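Local coordinates for protein beta-glucoside phosphorylase BglX (Unidentified, PDB 5VQE) that probably cleaves beta-glucosides by phosphorolysis, as a glycoside phosphorylase of family GH3 that binds 2-deoxy-2-fluoroglucose in its pocket, at residues A[22-27]-A[349-354]; A[26-31]-A[83-88]; A[35-40]-A[341-346]; A[62-67]-A[77-82]. All coordinates share one frame; numbering follows the deposited sequence.

The four contacts lie on one side of the chain's centre. Contacts 1 and 3 share helix 340-356 and have centres about 10 Å apart; contact 2, centred about 8 Å from contact 1, shares Val26 and Ser27 with it. Lys354 draws these three together, its NZ lying 2.8 Å from both Pro86 O and Gln36 OE1. Contact 4 stands deeper, with its centre about 19 Å from that of contact 3, and the two meet in the barrel sheet, where Glu40 O is 3.0 Å from Met63 N. Met63 touches the bound 2-deoxy-2-fluoroglucose from the strand of contact 4, whose Tyr64 side chain is about 10 Å from the sugar; contacts 1 and 2 lie toward the barrel's far end.

Contact 1 of 4, residues A[22-27]-A[349-354]; sequences NQTLVS and RILGMK
Leu351 points its isobutyl group at helix 15-27 and meets Thr24 with both of its methyls. The two side chains cross obliquely, so the fork of the leucine lies over one threonine methyl: Thr24 CG2 is 4.0 Å from Leu351 CD1 and 4.1 Å from Leu351 CD2. CD1 also touches Leu25, 4.0 Å from its N and 4.3 Å from its CB. Nothing polar passes between the segments. Thr24 can offer a purely apolar surface because its branches are divided: with chi1 at -57°, CG2 stands opposite the backbone N and faces Leu351, while OG1 is turned back along its own helix to hydrogen-bond Trp20 O. The carbonyl of Thr24 is occupied too, by Ser27 OG at 2.8 Å, with the donor tilted 19° from the carbonyl plane. This buried contact thus joins helix 15-27 to helix 340-356 across more than 300 residues; besides Leu351, Leu25 leans on Asp344 and Val347 of the later helix. Leu351 also touches Trp20 and Val21, earlier on helix 15-27. Helix 30-36 closes in from beside them, Lys33 against Leu25 and Gln36 against Leu351, and Ile85 of the loop before strand 88-91 lies on Thr24.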
loop_
_atom_site.group_PDB
_atom_site.type_symbol
_atom_site.label_atom_id
_atom_site.label_comp_id
_atom_site.label_asym_id
_atom_site.label_seq_id
_atom_site.Cartn_x
_atom_site.Cartn_y
_atom_site.Cartn_z
ATOM N N ASN A 22 -19.113 -14.849 22.595
ATOM C CA ASN A 22 -20.195 -14.343 23.434
ATOM C C ASN A 22 -19.786 -14.291 24.899
ATOM O O ASN A 22 -20.014 -13.287 25.582
ATOM C CB ASN A 22 -21.432 -15.218 23.259
ATOM C CG ASN A 22 -22.281 -14.784 22.096
ATOM O OD1 ASN A 22 -22.997 -13.793 22.182
ATOM N ND2 ASN A 22 -22.204 -15.519 20.994
ATOM N N GLN A 23 -19.190 -15.375 25.404
ATOM C CA GLN A 23 -18.769 -15.393 26.801
ATOM C C GLN A 23 -17.735 -14.312 27.077
ATOM O O GLN A 23 -17.785 -13.647 28.121
ATOM C CB GLN A 23 -18.216 -16.769 27.168
ATOM C CG GLN A 23 -19.292 -17.835 27.264
ATOM C CD GLN A 23 -18.747 -19.193 27.655
ATOM O OE1 GLN A 23 -17.532 -19.409 27.686
ATOM N NE2 GLN A 23 -19.648 -20.123 27.952
ATOM N N THR A 24 -16.782 -14.136 26.158
ATOM C CA THR A 24 -15.782 -13.083 26.304
ATOM C C THR A 24 -16.434 -11.709 26.282
ATOM O O THR A 24 -16.150 -10.858 27.135
ATOM C CB THR A 24 -14.734 -13.189 25.191
ATOM O OG1 THR A 24 -14.122 -14.487 25.220
ATOM C CG2 THR A 24 -13.650 -12.119 25.355
ATOM N N LEU A 25 -17.298 -11.462 25.293
ATOM C CA LEU A 25 -17.986 -10.177 25.208
ATOM C C LEU A 25 -18.673 -9.832 26.524
ATOM O O LEU A 25 -18.524 -8.722 27.048
ATOM C CB LEU A 25 -19.011 -10.208 24.070
ATOM C CG LEU A 25 -19.769 -8.909 23.804
ATOM C CD1 LEU A 25 -18.813 -7.812 23.331
ATOM C CD2 LEU A 25 -20.874 -9.135 22.779
ATOM N N VAL A 26 -19.449 -10.773 27.060
ATOM C CA VAL A 26 -20.214 -10.512 28.276
ATOM C C VAL A 26 -19.295 -10.174 29.441
ATOM O O VAL A 26 -19.666 -9.398 30.330
ATOM C CB VAL A 26 -21.111 -11.726 28.586
ATOM C CG1 VAL A 26 -21.709 -11.631 29.985
ATOM C CG2 VAL A 26 -22.205 -11.837 27.534
ATOM N N SER A 27 -18.089 -10.737 29.461
ATOM C CA SER A 27 -17.173 -10.544 30.577
ATOM C C SER A 27 -16.455 -9.199 30.545
ATOM O O SER A 27 -15.787 -8.850 31.525
ATOM C CB SER A 27 -16.135 -11.674 30.597
ATOM O OG SER A 27 -15.093 -11.453 29.653
ATOM N N ARG A 349 -17.578 -8.488 16.234
ATOM C CA ARG A 349 -16.891 -8.746 14.974
ATOM C C ARG A 349 -15.377 -8.737 15.151
ATOM O O ARG A 349 -14.668 -9.435 14.418
ATOM C CB ARG A 349 -17.318 -7.724 13.919
ATOM C CG ARG A 349 -18.552 -8.137 13.140
ATOM C CD ARG A 349 -18.690 -7.343 11.858
ATOM N NE ARG A 349 -19.731 -7.880 10.980
ATOM C CZ ARG A 349 -20.986 -7.431 10.920
ATOM N NH1 ARG A 349 -21.390 -6.437 11.693
ATOM N NH2 ARG A 349 -21.845 -7.984 10.081
ATOM N N ILE A 350 -14.869 -7.964 16.112
ATOM C CA ILE A 350 -13.441 -7.980 16.423
ATOM C C ILE A 350 -13.049 -9.309 17.052
ATOM O O ILE A 350 -12.116 -9.986 16.607
ATOM C CB ILE A 350 -13.094 -6.806 17.356
ATOM C CG1 ILE A 350 -13.388 -5.475 16.658
ATOM C CG2 ILE A 350 -11.647 -6.886 17.796
ATOM C CD1 ILE A 350 -13.344 -4.289 17.573
ATOM N N LEU A 351 -13.746 -9.691 18.118
ATOM C CA LEU A 351 -13.471 -10.966 18.761
ATOM C C LEU A 351 -13.669 -12.127 17.804
ATOM O O LEU A 351 -12.946 -13.123 17.886
ATOM C CB LEU A 351 -14.373 -11.128 19.976
ATOM C CG LEU A 351 -14.108 -10.149 21.108
ATOM C CD1 LEU A 351 -15.219 -10.242 22.143
ATOM C CD2 LEU A 351 -12.766 -10.434 21.730
ATOM N N GLY A 352 -14.630 -12.016 16.886
ATOM C CA GLY A 352 -14.862 -13.100 15.948
ATOM C C GLY A 352 -13.683 -13.345 15.027
ATOM O O GLY A 352 -13.410 -14.485 14.643
ATOM N N MET A 353 -12.972 -12.282 14.645
ATOM C CA MET A 353 -11.795 -12.486 13.807
ATOM C C MET A 353 -10.657 -13.090 14.617
ATOM O O MET A 353 -9.868 -13.881 14.087
ATOM C CB MET A 353 -11.367 -11.169 13.151
ATOM C CG MET A 353 -12.205 -10.806 11.922
ATOM S SD MET A 353 -11.944 -11.965 10.564
ATOM C CE MET A 353 -13.408 -11.735 9.539
ATOM N N LYS A 354 -10.567 -12.735 15.902
ATOM C CA LYS A 354 -9.578 -13.349 16.776
ATOM C C LYS A 354 -9.860 -14.834 16.954
ATOM O O LYS A 354 -8.935 -15.655 16.938
ATOM C CB LYS A 354 -9.563 -12.610 18.113
ATOM C CG LYS A 354 -9.063 -11.182 17.957
ATOM C CD LYS A 354 -9.108 -10.373 19.241
ATOM C CE LYS A 354 -8.664 -8.939 18.976
ATOM N NZ LYS A 354 -8.347 -8.142 20.191
#

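Contact 2 of 4, residues A[26-31]-A[83-88]; sequences VSLSDD and SKIPLL
Leu28, in the turn between helices 15-27 and 30-36, meets Lys84 and Ile85 of the loop that leads from helix 69-82 into strand 88-91 of the TIM-type barrel. Along its side chain the approach narrows step by step. CB leaves the backbone well clear of the loop, 6.6 Å from Ile85 CD1. CG, placed beside the backbone N by a chi1 of -63°, brings the branch point nearer, to 5.2 Å from the same methyl. Of the two methyls, Leu28 CD1 stays 5.1 Å from Ile85 CD1, and CD2 makes the contact: it lies 4.3 Å from Ile85 CD1 and equally far from Lys84 NZ. CD2 therefore lies between an apolar neighbour and a charged one. The ammonium group of Lys84 finds its main partner in Glu32, with which it forms a salt bridge. Glu32 also accepts a hydrogen bond from Ser29 N, and Ser29, at the N-cap of helix 30-36, caps a backbone N with its side chain. The polar link across the two segments is a single water, which donates to Ser27 OG at 2.6 Å and accepts from Lys84 NZ at 3.0 Å.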
loop_
_atom_site.group_PDB
_atom_site.type_symbol
_atom_site.label_atom_id
_atom_site.label_comp_id
_atom_site.label_asym_id
_atom_site.label_seq_id
_atom_site.Cartn_x
_atom_site.Cartn_y
_atom_site.Cartn_z
ATOM N N VAL A 26 -19.449 -10.773 27.060
ATOM C CA VAL A 26 -20.214 -10.512 28.276
ATOM C C VAL A 26 -19.295 -10.174 29.441
ATOM O O VAL A 26 -19.666 -9.398 30.330
ATOM C CB VAL A 26 -21.111 -11.726 28.586
ATOM C CG1 VAL A 26 -21.709 -11.631 29.985
ATOM C CG2 VAL A 26 -22.205 -11.837 27.534
ATOM N N SER A 27 -18.089 -10.737 29.461
ATOM C CA SER A 27 -17.173 -10.544 30.577
ATOM C C SER A 27 -16.455 -9.199 30.545
ATOM O O SER A 27 -15.787 -8.850 31.525
ATOM C CB SER A 27 -16.135 -11.674 30.597
ATOM O OG SER A 27 -15.093 -11.453 29.653
ATOM N N LEU A 28 -16.562 -8.439 29.461
ATOM C CA LEU A 28 -15.795 -7.211 29.319
ATOM C C LEU A 28 -16.563 -6.027 29.893
ATOM O O LEU A 28 -17.774 -5.900 29.693
ATOM C CB LEU A 28 -15.463 -6.952 27.847
ATOM C CG LEU A 28 -14.578 -8.005 27.168
ATOM C CD1 LEU A 28 -14.411 -7.691 25.684
ATOM C CD2 LEU A 28 -13.213 -8.121 27.835
ATOM N N SER A 29 -15.849 -5.173 30.621
ATOM C CA SER A 29 -16.370 -3.864 30.991
ATOM C C SER A 29 -16.529 -2.983 29.755
ATOM O O SER A 29 -15.944 -3.235 28.696
ATOM C CB SER A 29 -15.432 -3.165 31.966
ATOM O OG SER A 29 -14.198 -2.851 31.328
ATOM N N ASP A 30 -17.310 -1.914 29.910
ATOM C CA ASP A 30 -17.424 -0.936 28.832
ATOM C C ASP A 30 -16.056 -0.389 28.445
ATOM O O ASP A 30 -15.761 -0.227 27.257
ATOM C CB ASP A 30 -18.357 0.203 29.241
ATOM C CG ASP A 30 -19.813 -0.198 29.224
ATOM O OD1 ASP A 30 -20.121 -1.367 28.910
ATOM O OD2 ASP A 30 -20.659 0.667 29.526
ATOM N N ASP A 31 -15.202 -0.107 29.430
ATOM C CA ASP A 31 -13.869 0.404 29.120
ATOM C C ASP A 31 -13.060 -0.608 28.311
ATOM O O ASP A 31 -12.292 -0.229 27.415
ATOM C CB ASP A 31 -13.132 0.760 30.407
ATOM C CG ASP A 31 -13.458 2.153 30.911
ATOM O OD1 ASP A 31 -14.152 2.912 30.201
ATOM O OD2 ASP A 31 -13.003 2.488 32.025
ATOM N N SER A 83 -1.373 -9.227 27.087
ATOM C CA SER A 83 -2.755 -8.912 26.738
ATOM C C SER A 83 -3.696 -9.996 27.245
ATOM O O SER A 83 -3.474 -11.182 26.986
ATOM C CB SER A 83 -2.915 -8.781 25.223
ATOM O OG SER A 83 -2.180 -7.685 24.724
ATOM N N LYS A 84 -4.773 -9.586 27.923
ATOM C CA LYS A 84 -5.788 -10.554 28.328
ATOM C C LYS A 84 -6.526 -11.110 27.121
ATOM O O LYS A 84 -6.757 -12.324 27.028
ATOM C CB LYS A 84 -6.783 -9.926 29.305
ATOM C CG LYS A 84 -7.878 -10.913 29.725
ATOM C CD LYS A 84 -8.787 -10.381 30.826
ATOM C CE LYS A 84 -9.720 -9.291 30.319
ATOM N NZ LYS A 84 -10.822 -9.021 31.292
ATOM N N ILE A 85 -6.935 -10.240 26.211
ATOM C CA ILE A 85 -7.514 -10.637 24.926
ATOM C C ILE A 85 -6.389 -10.620 23.895
ATOM O O ILE A 85 -5.717 -9.592 23.759
ATOM C CB ILE A 85 -8.648 -9.688 24.489
ATOM C CG1 ILE A 85 -9.699 -9.512 25.590
ATOM C CG2 ILE A 85 -9.281 -10.197 23.208
ATOM C CD1 ILE A 85 -10.390 -10.792 26.020
ATOM N N PRO A 86 -6.156 -11.708 23.160
ATOM C CA PRO A 86 -5.127 -11.671 22.115
ATOM C C PRO A 86 -5.351 -10.518 21.150
ATOM O O PRO A 86 -6.484 -10.157 20.834
ATOM C CB PRO A 86 -5.281 -13.026 21.409
ATOM C CG PRO A 86 -5.899 -13.910 22.401
ATOM C CD PRO A 86 -6.779 -13.040 23.258
ATOM N N LEU A 87 -4.248 -9.978 20.646
ATOM C CA LEU A 87 -4.265 -8.856 19.719
ATOM C C LEU A 87 -4.320 -9.329 18.272
ATOM O O LEU A 87 -3.667 -10.308 17.907
ATOM C CB LEU A 87 -3.005 -8.004 19.891
ATOM C CG LEU A 87 -2.808 -7.323 21.245
ATOM C CD1 LEU A 87 -1.336 -6.997 21.480
ATOM C CD2 LEU A 87 -3.646 -6.067 21.299
ATOM N N LEU A 88 -5.073 -8.606 17.444
ATOM C CA LEU A 88 -4.780 -8.603 16.015
ATOM C C LEU A 88 -3.522 -7.774 15.796
ATOM O O LEU A 88 -3.380 -6.689 16.373
ATOM C CB LEU A 88 -5.946 -8.031 15.213
ATOM C CG LEU A 88 -7.255 -8.822 15.274
ATOM C CD1 LEU A 88 -8.344 -8.036 14.600
ATOM C CD2 LEU A 88 -7.107 -10.187 14.633
HETATM O O HOH W 1 -12.604 -11.234 30.210
#

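Contact 3 of 4, residues A[35-40]-A[341-346]; sequences GQLICE and ERLDEA
Leu37 sits where the chain leaves helix 30-36 and enters strand 38-42, and its CA comes within 7.4 Å of that of Ala346 on helix 340-356. Ile38 N still bonds back to Gly35 O at 3.0 Å as the helix gives way to strand. Leu37 then bridges the distance to helix 340-356 with its branched end. A chi1 of -54° sets CG beside the backbone N, and the two methyls part: Leu37 CD1 lies 3.7 Å from Leu343 CD1, and Leu37 CD2 lies 3.8 Å from Ala346 CB. The Leu37 and Leu343 side chains cross at about a right angle, and the tip of Leu343, its CD1, sits against the fork of Leu37, touching CG and both methyls. An alanine in place of Leu37 is likely to leave Leu343 CD1 and the Ala346 methyl without their apolar partner and to open a gap between the helix-to-strand turn and helix 340-356. Ala346 CB also stands 3.8 Å above one face of the Arg342 guanidinium group, displaced toward its rim. That group is held by a salt bridge from NH1 to Glu345 OE1 at 3.0 Å and by a second one to Asp314. Leu37 and Cys39 pair by backbone with Leu316, joining strand 38-42 to strand 316-317 as first and last strands of a TIM-type barrel, with helix 340-356 against the N-terminal ends of the strands, away from the sugar.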
loop_
_atom_site.group_PDB
_atom_site.type_symbol
_atom_site.label_atom_id
_atom_site.label_comp_id
_atom_site.label_asym_id
_atom_site.label_seq_id
_atom_site.Cartn_x
_atom_site.Cartn_y
_atom_site.Cartn_z
ATOM N N GLY A 35 -11.778 -0.240 24.425
ATOM C CA GLY A 35 -10.385 -0.433 24.055
ATOM C C GLY A 35 -10.226 -1.404 22.896
ATOM O O GLY A 35 -9.334 -1.245 22.057
ATOM N N GLN A 36 -11.077 -2.431 22.840
ATOM C CA GLN A 36 -11.037 -3.375 21.724
ATOM C C GLN A 36 -11.212 -2.674 20.381
ATOM O O GLN A 36 -10.742 -3.177 19.353
ATOM C CB GLN A 36 -12.127 -4.437 21.885
ATOM C CG GLN A 36 -11.816 -5.527 22.899
ATOM C CD GLN A 36 -10.587 -6.327 22.532
ATOM O OE1 GLN A 36 -10.573 -7.034 21.524
ATOM N NE2 GLN A 36 -9.538 -6.206 23.339
ATOM N N LEU A 37 -11.899 -1.531 20.366
ATOM C CA LEU A 37 -12.142 -0.805 19.125
ATOM C C LEU A 37 -10.880 -0.189 18.541
ATOM O O LEU A 37 -10.902 0.230 17.380
ATOM C CB LEU A 37 -13.152 0.317 19.349
ATOM C CG LEU A 37 -14.506 -0.031 19.969
ATOM C CD1 LEU A 37 -15.273 1.233 20.212
ATOM C CD2 LEU A 37 -15.303 -0.957 19.080
ATOM N N ILE A 38 -9.797 -0.089 19.313
ATOM C CA ILE A 38 -8.653 0.749 18.958
ATOM C C ILE A 38 -7.493 -0.124 18.503
ATOM O O ILE A 38 -7.113 -1.079 19.188
ATOM C CB ILE A 38 -8.220 1.640 20.137
ATOM C CG1 ILE A 38 -9.326 2.633 20.491
ATOM C CG2 ILE A 38 -6.936 2.403 19.790
ATOM C CD1 ILE A 38 -9.119 3.347 21.822
ATOM N N CYS A 39 -6.924 0.215 17.352
ATOM C CA CYS A 39 -5.619 -0.285 16.946
ATOM C C CYS A 39 -4.575 0.789 17.213
ATOM O O CYS A 39 -4.735 1.933 16.774
ATOM C CB CYS A 39 -5.604 -0.663 15.467
ATOM S SG CYS A 39 -3.979 -1.170 14.927
ATOM N N GLU A 40 -3.509 0.420 17.918
ATOM C CA GLU A 40 -2.421 1.338 18.235
ATOM C C GLU A 40 -1.197 1.059 17.371
ATOM O O GLU A 40 -0.824 -0.098 17.156
ATOM C CB GLU A 40 -2.040 1.227 19.710
ATOM C CG GLU A 40 -2.956 1.978 20.645
ATOM C CD GLU A 40 -2.865 3.492 20.457
ATOM O OE1 GLU A 40 -1.741 4.028 20.352
ATOM O OE2 GLU A 40 -3.925 4.144 20.386
ATOM N N GLU A 341 -25.491 -0.975 22.136
ATOM C CA GLU A 341 -25.829 -2.096 21.271
ATOM C C GLU A 341 -24.895 -2.154 20.066
ATOM O O GLU A 341 -24.477 -3.237 19.638
ATOM C CB GLU A 341 -27.293 -1.975 20.844
ATOM C CG GLU A 341 -28.301 -2.208 21.994
ATOM C CD GLU A 341 -28.545 -0.987 22.901
ATOM O OE1 GLU A 341 -28.073 0.135 22.598
ATOM O OE2 GLU A 341 -29.227 -1.161 23.934
ATOM N N ARG A 342 -24.532 -0.993 19.528
ATOM C CA ARG A 342 -23.568 -0.946 18.438
ATOM C C ARG A 342 -22.155 -1.253 18.936
ATOM O O ARG A 342 -21.361 -1.883 18.227
ATOM C CB ARG A 342 -23.647 0.422 17.776
ATOM C CG ARG A 342 -22.653 0.669 16.685
ATOM C CD ARG A 342 -22.829 -0.191 15.448
ATOM N NE ARG A 342 -21.539 -0.201 14.771
ATOM C CZ ARG A 342 -20.885 -1.275 14.349
ATOM N NH1 ARG A 342 -21.411 -2.484 14.446
ATOM N NH2 ARG A 342 -19.692 -1.122 13.790
ATOM N N LEU A 343 -21.819 -0.815 20.150
ATOM C CA LEU A 343 -20.534 -1.185 20.738
ATOM C C LEU A 343 -20.384 -2.699 20.806
ATOM O O LEU A 343 -19.348 -3.252 20.416
ATOM C CB LEU A 343 -20.399 -0.572 22.132
ATOM C CG LEU A 343 -19.163 -0.980 22.929
ATOM C CD1 LEU A 343 -17.895 -0.560 22.201
ATOM C CD2 LEU A 343 -19.201 -0.362 24.318
ATOM N N ASP A 344 -21.415 -3.392 21.296
ATOM C CA ASP A 344 -21.333 -4.842 21.422
ATOM C C ASP A 344 -21.205 -5.512 20.064
ATOM O O ASP A 344 -20.543 -6.548 19.942
ATOM C CB ASP A 344 -22.561 -5.384 22.157
ATOM C CG ASP A 344 -22.493 -5.161 23.650
ATOM O OD1 ASP A 344 -21.425 -4.755 24.144
ATOM O OD2 ASP A 344 -23.507 -5.393 24.338
ATOM N N GLU A 345 -21.823 -4.936 19.036
ATOM C CA GLU A 345 -21.779 -5.536 17.711
ATOM C C GLU A 345 -20.411 -5.348 17.071
ATOM O O GLU A 345 -19.893 -6.252 16.406
ATOM C CB GLU A 345 -22.882 -4.926 16.849
ATOM C CG GLU A 345 -23.081 -5.590 15.508
ATOM C CD GLU A 345 -24.143 -4.898 14.684
ATOM O OE1 GLU A 345 -24.141 -3.646 14.638
ATOM O OE2 GLU A 345 -24.989 -5.602 14.096
ATOM N N ALA A 346 -19.799 -4.186 17.278
ATOM C CA ALA A 346 -18.442 -3.971 16.790
ATOM C C ALA A 346 -17.466 -4.926 17.462
ATOM O O ALA A 346 -16.655 -5.579 16.795
ATOM C CB ALA A 346 -18.036 -2.517 17.030
#

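Contact 4 of 4, residues A[62-67]-A[77-82]; sequences VMYRPF and QRLQKA
Val62 starts the contact from strand 61-64, reaching tip to tip toward Leu79 of helix 69-82, with Val62 CG2 4.0 Å from Leu79 CD1. Its chi1 of -61° puts CG2 between the backbone N and the carbonyl carbon, and from there the methyl meets the leucine. Met63 turns the other way, as alternation along a strand requires, and touches the bound 2-deoxy-2-fluoroglucose. Tyr64 comes back to the helix side. The ring and Leu79 approach from opposite directions, and the leucine methyl settles at the ring's edge, in its plane: Leu79 CD1 is 4.0 Å from Tyr64 CE1 and 3.8 Å from Tyr64 OH. One methyl thus serves both strand residues. Further on, Phe67 meets the ring of Phe75 instead. Strand, helix and the following strand 88-91 make up a beta-alpha-beta unit of the barrel, and Leu79 also rests on Ile42 of the adjoining strand. The contact is apolar except at the phenol oxygen, which needs nothing from Leu79: it is hydrogen-bonded to Thr76 OG1, one turn earlier on the helix. That bond probably fixes the outer end of the ring, so that the methyl packs at a settled edge while the polar atom stays satisfied within a buried interface.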
loop_
_atom_site.group_PDB
_atom_site.type_symbol
_atom_site.label_atom_id
_atom_site.label_comp_id
_atom_site.label_asym_id
_atom_site.label_seq_id
_atom_site.Cartn_x
_atom_site.Cartn_y
_atom_site.Cartn_z
ATOM N N VAL A 62 -2.694 -3.924 17.237
ATOM C CA VAL A 62 -1.576 -3.029 16.979
ATOM C C VAL A 62 -1.163 -3.194 15.524
ATOM O O VAL A 62 -1.463 -4.204 14.885
ATOM C CB VAL A 62 -0.365 -3.291 17.900
ATOM C CG1 VAL A 62 -0.746 -3.087 19.349
ATOM C CG2 VAL A 62 0.178 -4.697 17.689
ATOM N N MET A 63 -0.470 -2.180 15.005
ATOM C CA MET A 63 0.193 -2.255 13.707
ATOM C C MET A 63 1.668 -1.923 13.883
ATOM O O MET A 63 2.008 -0.928 14.531
ATOM C CB MET A 63 -0.417 -1.291 12.683
ATOM C CG MET A 63 0.084 -1.576 11.252
ATOM S SD MET A 63 0.023 -0.208 10.073
ATOM C CE MET A 63 1.405 0.774 10.644
ATOM N N TYR A 64 2.535 -2.756 13.314
ATOM C CA TYR A 64 3.974 -2.521 13.336
ATOM C C TYR A 64 4.347 -1.621 12.163
ATOM O O TYR A 64 4.038 -1.939 11.008
ATOM C CB TYR A 64 4.768 -3.828 13.235
ATOM C CG TYR A 64 4.601 -4.811 14.379
ATOM C CD1 TYR A 64 4.323 -4.379 15.664
ATOM C CD2 TYR A 64 4.743 -6.174 14.169
ATOM C CE1 TYR A 64 4.179 -5.271 16.701
ATOM C CE2 TYR A 64 4.596 -7.080 15.208
ATOM C CZ TYR A 64 4.318 -6.617 16.471
ATOM O OH TYR A 64 4.171 -7.502 17.510
ATOM N N ARG A 65 4.990 -0.496 12.461
ATOM C CA ARG A 65 5.758 0.230 11.462
ATOM C C ARG A 65 6.956 -0.614 11.055
ATOM O O ARG A 65 7.263 -1.619 11.698
ATOM C CB ARG A 65 6.218 1.575 12.012
ATOM C CG ARG A 65 5.108 2.613 12.136
ATOM C CD ARG A 65 4.611 3.111 10.773
ATOM N NE ARG A 65 5.698 3.526 9.890
ATOM C CZ ARG A 65 6.449 4.606 10.084
ATOM N NH1 ARG A 65 6.243 5.386 11.138
ATOM N NH2 ARG A 65 7.415 4.904 9.227
ATOM N N PRO A 66 7.662 -0.231 9.991
ATOM C CA PRO A 66 8.819 -1.031 9.563
ATOM C C PRO A 66 9.991 -0.922 10.521
ATOM O O PRO A 66 10.626 0.131 10.639
ATOM C CB PRO A 66 9.177 -0.451 8.186
ATOM C CG PRO A 66 8.018 0.368 7.775
ATOM C CD PRO A 66 7.370 0.852 9.039
ATOM N N PHE A 67 10.258 -2.001 11.238
ATOM C CA PHE A 67 11.524 -2.177 11.925
ATOM C C PHE A 67 11.925 -3.641 11.736
ATOM O O PHE A 67 11.338 -4.356 10.919
ATOM C CB PHE A 67 11.419 -1.708 13.384
ATOM C CG PHE A 67 10.275 -2.306 14.154
ATOM C CD1 PHE A 67 9.042 -1.675 14.196
ATOM C CD2 PHE A 67 10.445 -3.476 14.865
ATOM C CE1 PHE A 67 7.993 -2.212 14.915
ATOM C CE2 PHE A 67 9.396 -4.020 15.591
ATOM C CZ PHE A 67 8.168 -3.386 15.614
ATOM N N GLN A 77 5.664 -11.447 21.100
ATOM C CA GLN A 77 5.653 -12.242 22.322
ATOM C C GLN A 77 5.318 -11.376 23.525
ATOM O O GLN A 77 4.444 -11.714 24.334
ATOM C CB GLN A 77 7.011 -12.922 22.510
ATOM C CG GLN A 77 7.263 -14.063 21.540
ATOM C CD GLN A 77 8.685 -14.589 21.622
ATOM O OE1 GLN A 77 9.641 -13.870 21.329
ATOM N NE2 GLN A 77 8.831 -15.844 22.031
ATOM N N ARG A 78 6.001 -10.244 23.653
ATOM C CA ARG A 78 5.772 -9.366 24.790
ATOM C C ARG A 78 4.343 -8.841 24.799
ATOM O O ARG A 78 3.663 -8.867 25.832
ATOM C CB ARG A 78 6.767 -8.219 24.745
ATOM C CG ARG A 78 8.213 -8.671 24.888
ATOM C CD ARG A 78 9.141 -7.519 24.621
ATOM N NE ARG A 78 8.830 -6.373 25.463
ATOM C CZ ARG A 78 9.463 -5.208 25.400
ATOM N NH1 ARG A 78 10.448 -5.026 24.526
ATOM N NH2 ARG A 78 9.108 -4.224 26.214
ATOM N N LEU A 79 3.867 -8.369 23.649
ATOM C CA LEU A 79 2.531 -7.788 23.589
ATOM C C LEU A 79 1.465 -8.825 23.895
ATOM O O LEU A 79 0.577 -8.593 24.723
ATOM C CB LEU A 79 2.295 -7.168 22.215
ATOM C CG LEU A 79 3.028 -5.859 21.972
ATOM C CD1 LEU A 79 2.978 -5.518 20.492
ATOM C CD2 LEU A 79 2.428 -4.744 22.811
ATOM N N GLN A 80 1.528 -9.980 23.232
ATOM C CA GLN A 80 0.462 -10.958 23.382
ATOM C C GLN A 80 0.403 -11.510 24.800
ATOM O O GLN A 80 -0.686 -11.665 25.363
ATOM C CB GLN A 80 0.641 -12.092 22.377
ATOM C CG GLN A 80 0.451 -11.678 20.914
ATOM C CD GLN A 80 -1.003 -11.422 20.544
ATOM O OE1 GLN A 80 -1.822 -11.063 21.385
ATOM N NE2 GLN A 80 -1.323 -11.597 19.268
ATOM N N LYS A 81 1.554 -11.832 25.392
ATOM C CA LYS A 81 1.535 -12.378 26.745
ATOM C C LYS A 81 1.077 -11.347 27.773
ATOM O O LYS A 81 0.563 -11.729 28.827
ATOM C CB LYS A 81 2.915 -12.931 27.105
ATOM C CG LYS A 81 3.212 -14.286 26.473
ATOM N N ALA A 82 1.228 -10.058 27.477
ATOM C CA ALA A 82 0.731 -9.000 28.344
ATOM C C ALA A 82 -0.741 -8.673 28.121
ATOM O O ALA A 82 -1.304 -7.907 28.912
ATOM C CB ALA A 82 1.562 -7.737 28.138
#